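Local coordinates for UPF0147 protein MMP1188 (Methanococcus maripaludis S2, PDB 2QZG) that is of unknown function but folds as a small all-helical protein of the archaeal UPF0147 family and pairs with a second copy of itself, at residues T31-R34 against N35-A38; W83-V86 against S87-T91. One frame throughout, in Å; residues are numbered along the deposited sequence.

Contact 1 (T31-R34 against N35-A38)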
ATOM      1  N   THR C  31      18.855   8.375  -5.082  1.00 47.55           N
ATOM      2  CA  THR C  31      18.578   9.574  -4.282  1.00 47.48           C
ATOM      3  C   THR C  31      18.393   9.242  -2.801  1.00 47.70           C
ATOM      4  O   THR C  31      18.092  10.122  -1.988  1.00 47.94           O
ATOM      5  CB  THR C  31      17.310  10.309  -4.764  1.00 47.57           C
ATOM      6  OG1 THR C  31      16.183   9.428  -4.672  1.00 46.85           O
ATOM      7  CG2 THR C  31      17.464  10.809  -6.198  1.00 47.83           C
ATOM      8  N   VAL C  32      18.561   7.970  -2.453  1.00 47.99           N
ATOM      9  CA  VAL C  32      18.305   7.509  -1.093  1.00 48.09           C
ATOM     10  C   VAL C  32      19.628   7.195  -0.391  1.00 48.28           C
ATOM     11  O   VAL C  32      20.523   6.600  -1.004  1.00 48.20           O
ATOM     12  CB  VAL C  32      17.314   6.286  -1.074  1.00 48.45           C
ATOM     13  CG1 VAL C  32      16.922   5.913   0.346  1.00 47.74           C
ATOM     14  CG2 VAL C  32      16.057   6.631  -1.844  1.00 46.89           C
ATOM     15  N   PRO C  33      19.788   7.652   0.874  1.00 48.08           N
ATOM     16  CA  PRO C  33      20.962   7.250   1.653  1.00 48.57           C
ATOM     17  C   PRO C  33      21.219   5.737   1.576  1.00 48.87           C
ATOM     18  O   PRO C  33      20.281   4.926   1.606  1.00 49.05           O
ATOM     19  CB  PRO C  33      20.590   7.665   3.075  1.00 48.30           C
ATOM     20  CG  PRO C  33      19.708   8.856   2.887  1.00 48.15           C
ATOM     21  CD  PRO C  33      18.924   8.585   1.624  1.00 48.20           C
ATOM     22  N   ARG C  34      22.484   5.372   1.473  1.00 49.28           N
ATOM     23  CA  ARG C  34      22.859   3.983   1.322  1.00 49.39           C
ATOM     24  C   ARG C  34      22.349   3.110   2.467  1.00 48.72           C
ATOM     25  O   ARG C  34      21.999   1.964   2.241  1.00 49.01           O
ATOM     26  CB  ARG C  34      24.380   3.847   1.106  1.00 50.26           C
ATOM     27  CG  ARG C  34      24.807   4.452  -0.216  1.00 52.20           C
ATOM     28  CD  ARG C  34      26.193   4.109  -0.610  1.00 57.94           C
ATOM     29  NE  ARG C  34      26.259   2.857  -1.350  1.00 62.86           N
ATOM     30  CZ  ARG C  34      26.317   2.769  -2.674  1.00 63.17           C
ATOM     31  NH1 ARG C  34      26.320   3.865  -3.430  1.00 62.75           N
ATOM     32  NH2 ARG C  34      26.360   1.573  -3.233  1.00 64.32           N
ATOM     33  N   ASN C  35      22.280   3.647   3.682  1.00 47.83           N
ATOM     34  CA  ASN C  35      21.779   2.867   4.815  1.00 47.65           C
ATOM     35  C   ASN C  35      20.280   2.504   4.709  1.00 47.38           C
ATOM     36  O   ASN C  35      19.848   1.470   5.201  1.00 47.01           O
ATOM     37  CB  ASN C  35      22.084   3.559   6.145  1.00 47.47           C
ATOM     38  CG  ASN C  35      21.257   4.807   6.358  1.00 47.59           C
ATOM     39  OD1 ASN C  35      21.248   5.711   5.520  1.00 45.86           O
ATOM     40  ND2 ASN C  35      20.550   4.863   7.488  1.00 46.22           N
ATOM     41  N   ILE C  36      19.511   3.348   4.039  1.00 47.25           N
ATOM     42  CA  ILE C  36      18.072   3.138   3.894  1.00 47.37           C
ATOM     43  C   ILE C  36      17.798   2.169   2.738  1.00 47.02           C
ATOM     44  O   ILE C  36      16.915   1.311   2.827  1.00 47.83           O
ATOM     45  CB  ILE C  36      17.313   4.471   3.711  1.00 46.94           C
ATOM     46  CG1 ILE C  36      17.398   5.304   4.986  1.00 48.52           C
ATOM     47  CG2 ILE C  36      15.846   4.223   3.336  1.00 48.23           C
ATOM     48  CD1 ILE C  36      17.227   6.809   4.767  1.00 49.91           C
ATOM     49  N   ARG C  37      18.528   2.350   1.651  1.00 46.47           N
ATOM     50  CA  ARG C  37      18.605   1.383   0.567  1.00 46.34           C
ATOM     51  C   ARG C  37      19.034  -0.026   1.044  1.00 46.40           C
ATOM     52  O   ARG C  37      18.498  -1.034   0.568  1.00 45.78           O
ATOM     53  CB  ARG C  37      19.587   1.888  -0.493  1.00 46.34           C
ATOM     54  CG  ARG C  37      19.200   3.220  -1.151  1.00 44.42           C
ATOM     55  CD  ARG C  37      20.349   3.765  -2.037  1.00 47.60           C
ATOM     56  NE  ARG C  37      20.619   2.879  -3.163  1.00 51.11           N
ATOM     57  CZ  ARG C  37      21.602   3.015  -4.052  1.00 50.91           C
ATOM     58  NH1 ARG C  37      22.475   4.019  -3.987  1.00 51.34           N
ATOM     59  NH2 ARG C  37      21.707   2.124  -5.020  1.00 50.02           N
ATOM     60  N   ALA C  38      20.030  -0.096   1.939  1.00 46.02           N
ATOM     61  CA  ALA C  38      20.447  -1.386   2.520  1.00 45.56           C
ATOM     62  C   ALA C  38      19.344  -1.996   3.394  1.00 45.65           C
ATOM     63  O   ALA C  38      19.106  -3.208   3.335  1.00 46.00           O
ATOM     64  CB  ALA C  38      21.749  -1.255   3.296  1.00 45.32           C
TER
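Arg-37 folds back over Val-32 and Pro-33 at the N-terminal end of helix 34-46, where Pro-33 takes the N-cap position. Pro-33 has no side-chain acceptor to offer the first turn; its carbonyl starts the helical bonding. Pro-33 O accepts from Arg-37 N at 3.1 Å, with an N-H...O angle of 173°, and also from Ile-36 N, which sits above the carbonyl plane at 3.0 Å. The next bond in the series runs from Ala-38 N to Arg-34 O.

The side chain of Arg-37 can be followed outward from this first turn. Its CB lies 3.6 Å from Arg-34 O. CG touches both Pro-33 O and Val-32 CB, the latter at 3.6 Å. CD comes tightly up to Val-32 O, at 3.0 Å. The chain then bends at chi3 (64°), and NE makes its hydrogen bond outside the turn, to Val-27 O near the end of the preceding helix, which ties the two helices together across the loop. Val-32 O lies at the edge of the guanidinium, near its plane. At the far end, Arg-37 NH1 stands 3.9 Å from Arg-34 NH1, over one face of that guanidinium and offset toward its rim. The two planes are 53° apart, so this is an approach of like charges and not a flat stack.

The buried side is apolar, formed by Val-32 and Ile-36: Val-32 CG1 meets Ile-36 CG2 at 3.6 Å, the two side chains crossing at about a right angle. The Pro-33 ring and Ile-36 instead run alongside each other, and Ile-68 of helix 54-68 also packs on Ile-36. Polar Asn-35 lies beside them, its ND2 bonded to Asp-71 and its OD1 resting against Pro-33 CB. Ile-36 CD1 lies 3.7 Å from Pro-33 CG.

Contact 2 (W83-V86 against S87-T91)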
ATOM      1  N   TRP C  83       5.706   3.367   3.676  1.00 37.76           N
ATOM      2  CA  TRP C  83       4.360   3.289   4.253  1.00 37.16           C
ATOM      3  C   TRP C  83       3.474   2.307   3.455  1.00 37.45           C
ATOM      4  O   TRP C  83       2.850   1.423   4.034  1.00 36.60           O
ATOM      5  CB  TRP C  83       3.720   4.677   4.384  1.00 36.64           C
ATOM      6  CG  TRP C  83       2.234   4.632   4.734  1.00 37.32           C
ATOM      7  CD1 TRP C  83       1.663   4.002   5.804  1.00 36.81           C
ATOM      8  CD2 TRP C  83       1.161   5.235   4.007  1.00 36.43           C
ATOM      9  NE1 TRP C  83       0.292   4.183   5.790  1.00 36.32           N
ATOM     10  CE2 TRP C  83      -0.035   4.943   4.699  1.00 36.34           C
ATOM     11  CE3 TRP C  83       1.095   6.013   2.844  1.00 38.41           C
ATOM     12  CZ2 TRP C  83      -1.285   5.386   4.258  1.00 36.83           C
ATOM     13  CZ3 TRP C  83      -0.154   6.469   2.417  1.00 35.44           C
ATOM     14  CH2 TRP C  83      -1.318   6.160   3.126  1.00 37.16           C
ATOM     15  N   GLY C  84       3.520   2.398   2.124  1.00 37.75           N
ATOM     16  CA  GLY C  84       2.815   1.455   1.273  1.00 38.03           C
ATOM     17  C   GLY C  84       3.262   0.001   1.381  1.00 38.51           C
ATOM     18  O   GLY C  84       2.411  -0.880   1.419  1.00 38.68           O
ATOM     19  N   ILE C  85       4.580  -0.246   1.400  1.00 37.13           N
ATOM     20  CA  ILE C  85       5.149  -1.575   1.591  1.00 37.62           C
ATOM     21  C   ILE C  85       4.800  -2.133   2.985  1.00 37.64           C
ATOM     22  O   ILE C  85       4.415  -3.293   3.104  1.00 37.56           O
ATOM     23  CB  ILE C  85       6.705  -1.565   1.415  1.00 37.39           C
ATOM     24  CG1 ILE C  85       7.102  -1.158  -0.010  1.00 38.58           C
ATOM     25  CG2 ILE C  85       7.304  -2.917   1.817  1.00 39.29           C
ATOM     26  CD1 ILE C  85       8.558  -0.637  -0.137  1.00 38.85           C
ATOM     27  N   VAL C  86       4.931  -1.322   4.037  1.00 37.20           N
ATOM     28  CA  VAL C  86       4.584  -1.790   5.398  1.00 37.78           C
ATOM     29  C   VAL C  86       3.102  -2.155   5.480  1.00 38.70           C
ATOM     30  O   VAL C  86       2.749  -3.219   5.996  1.00 38.99           O
ATOM     31  CB  VAL C  86       4.969  -0.755   6.484  1.00 38.80           C
ATOM     32  CG1 VAL C  86       4.318  -1.087   7.867  1.00 38.91           C
ATOM     33  CG2 VAL C  86       6.501  -0.684   6.604  1.00 38.61           C
ATOM     34  N   SER C  87       2.247  -1.274   4.951  1.00 37.82           N
ATOM     35  CA  SER C  87       0.796  -1.504   4.909  1.00 38.00           C
ATOM     36  C   SER C  87       0.463  -2.848   4.267  1.00 37.55           C
ATOM     37  O   SER C  87      -0.359  -3.595   4.762  1.00 37.16           O
ATOM     38  CB  SER C  87       0.122  -0.390   4.119  1.00 37.05           C
ATOM     39  OG  SER C  87       0.367   0.835   4.766  1.00 38.21           O
ATOM     40  N   GLU C  88       1.084  -3.107   3.130  1.00 38.00           N
ATOM     41  CA  GLU C  88       0.894  -4.363   2.419  1.00 38.17           C
ATOM     42  C   GLU C  88       1.457  -5.561   3.177  1.00 38.47           C
ATOM     43  O   GLU C  88       0.784  -6.590   3.260  1.00 38.10           O
ATOM     44  CB  GLU C  88       1.495  -4.274   1.038  1.00 37.77           C
ATOM     45  CG  GLU C  88       0.784  -3.286   0.117  1.00 39.04           C
ATOM     46  CD  GLU C  88       1.579  -3.066  -1.159  1.00 44.47           C
ATOM     47  OE1 GLU C  88       2.520  -3.835  -1.375  1.00 43.36           O
ATOM     48  OE2 GLU C  88       1.274  -2.148  -1.947  1.00 44.97           O
ATOM     49  N   LEU C  89       2.656  -5.419   3.751  1.00 38.51           N
ATOM     50  CA  LEU C  89       3.248  -6.479   4.604  1.00 39.34           C
ATOM     51  C   LEU C  89       2.336  -6.875   5.755  1.00 40.80           C
ATOM     52  O   LEU C  89       2.269  -8.046   6.129  1.00 41.08           O
ATOM     53  CB  LEU C  89       4.625  -6.063   5.145  1.00 38.87           C
ATOM     54  CG  LEU C  89       5.788  -6.247   4.171  1.00 39.12           C
ATOM     55  CD1 LEU C  89       7.041  -5.440   4.576  1.00 40.81           C
ATOM     56  CD2 LEU C  89       6.143  -7.735   4.030  1.00 39.05           C
ATOM     57  N   GLU C  90       1.623  -5.897   6.294  1.00 42.15           N
ATOM     58  CA  GLU C  90       0.720  -6.116   7.419  1.00 44.50           C
ATOM     59  C   GLU C  90      -0.508  -6.971   7.081  1.00 44.64           C
ATOM     60  O   GLU C  90      -1.074  -7.575   7.974  1.00 45.65           O
ATOM     61  CB  GLU C  90       0.359  -4.781   8.088  1.00 44.44           C
ATOM     62  CG  GLU C  90       1.600  -4.173   8.746  1.00 48.90           C
ATOM     63  CD  GLU C  90       1.365  -2.892   9.505  1.00 53.54           C
ATOM     64  OE1 GLU C  90       0.639  -1.996   9.014  1.00 55.28           O
ATOM     65  OE2 GLU C  90       1.940  -2.784  10.611  1.00 57.27           O
ATOM     66  N   THR C  91      -0.883  -7.031   5.800  1.00 45.23           N
ATOM     67  CA  THR C  91      -1.985  -7.860   5.288  1.00 44.99           C
ATOM     68  C   THR C  91      -1.568  -9.314   5.011  1.00 46.50           C
ATOM     69  O   THR C  91      -2.405 -10.161   4.703  1.00 46.24           O
ATOM     70  CB  THR C  91      -2.547  -7.311   3.949  1.00 44.89           C
ATOM     71  OG1 THR C  91      -1.599  -7.545   2.895  1.00 42.01           O
ATOM     72  CG2 THR C  91      -2.859  -5.824   4.042  1.00 44.61           C
TER
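Ser-87 reaches back one turn to Trp-83 in the last turns of helix 76-90, where a serine side chain doubles a main-chain helix bond. Among the polar contacts, Ser-87 N donates to Trp-83 O at 2.9 Å and Ser-87 OG donates to the same oxygen at 2.7 Å. The two donors arrive from opposite faces of the carbonyl plane. With OG beside its own backbone N (chi1 -61°), the hydroxyl is turned toward that carbonyl. An alanine here is likely to leave Trp-83 O with one donor fewer and the indole less firmly packed on that side. Further along, Glu-88 N, Leu-89 N and Glu-90 N bond to the carbonyls of Gly-84, Ile-85 and Val-86.

The aromatic contact uses the same hydroxyl: Ser-87 OG lies over one face of the indole, 3.5 Å from Trp-83 NE1. That nitrogen gives its own hydrogen bond to Thr-91 OG1 of the second subunit, and Thr-91 OG1 here bonds in turn to Trp-83 NE1 of that subunit, placing this end of the helix in the dimer interface.

In the apolar contact, Ile-85 and Leu-89 lie side by side and point the same way, with Ile-85 CG2 3.7 Å from Leu-89 CD1. The Glu-90 side chain crosses Val-86 obliquely, its carboxylate carbon CD 3.8 Å from Val-86 CG1.

A last polar bond runs from Thr-91 OG1 to a lone pair of Glu-88 O, in the carbonyl plane, at 2.6 Å.

Contact 1 comes first along the chain, at the start of helix 34-46, and contact 2 follows in the last turns of helix 76-90. Their centres are 19 Å apart on opposite sides of the chain's centre, and their nearest atoms are about 9 Å from each other, without touching. Helix 54-68 bridges them: Ile-68 packs on contact 1, whereas Leu-65, Ile-62 and Ala-61 pack on contact 2. The beginning of helix 76-90 also meets contact 1, through Thr-78 against Val-32. The second subunit reaches only contact 2. Contact 1 is thus a helix start held by its own chain, while contact 2 faces both the helices of its own chain and the second subunit.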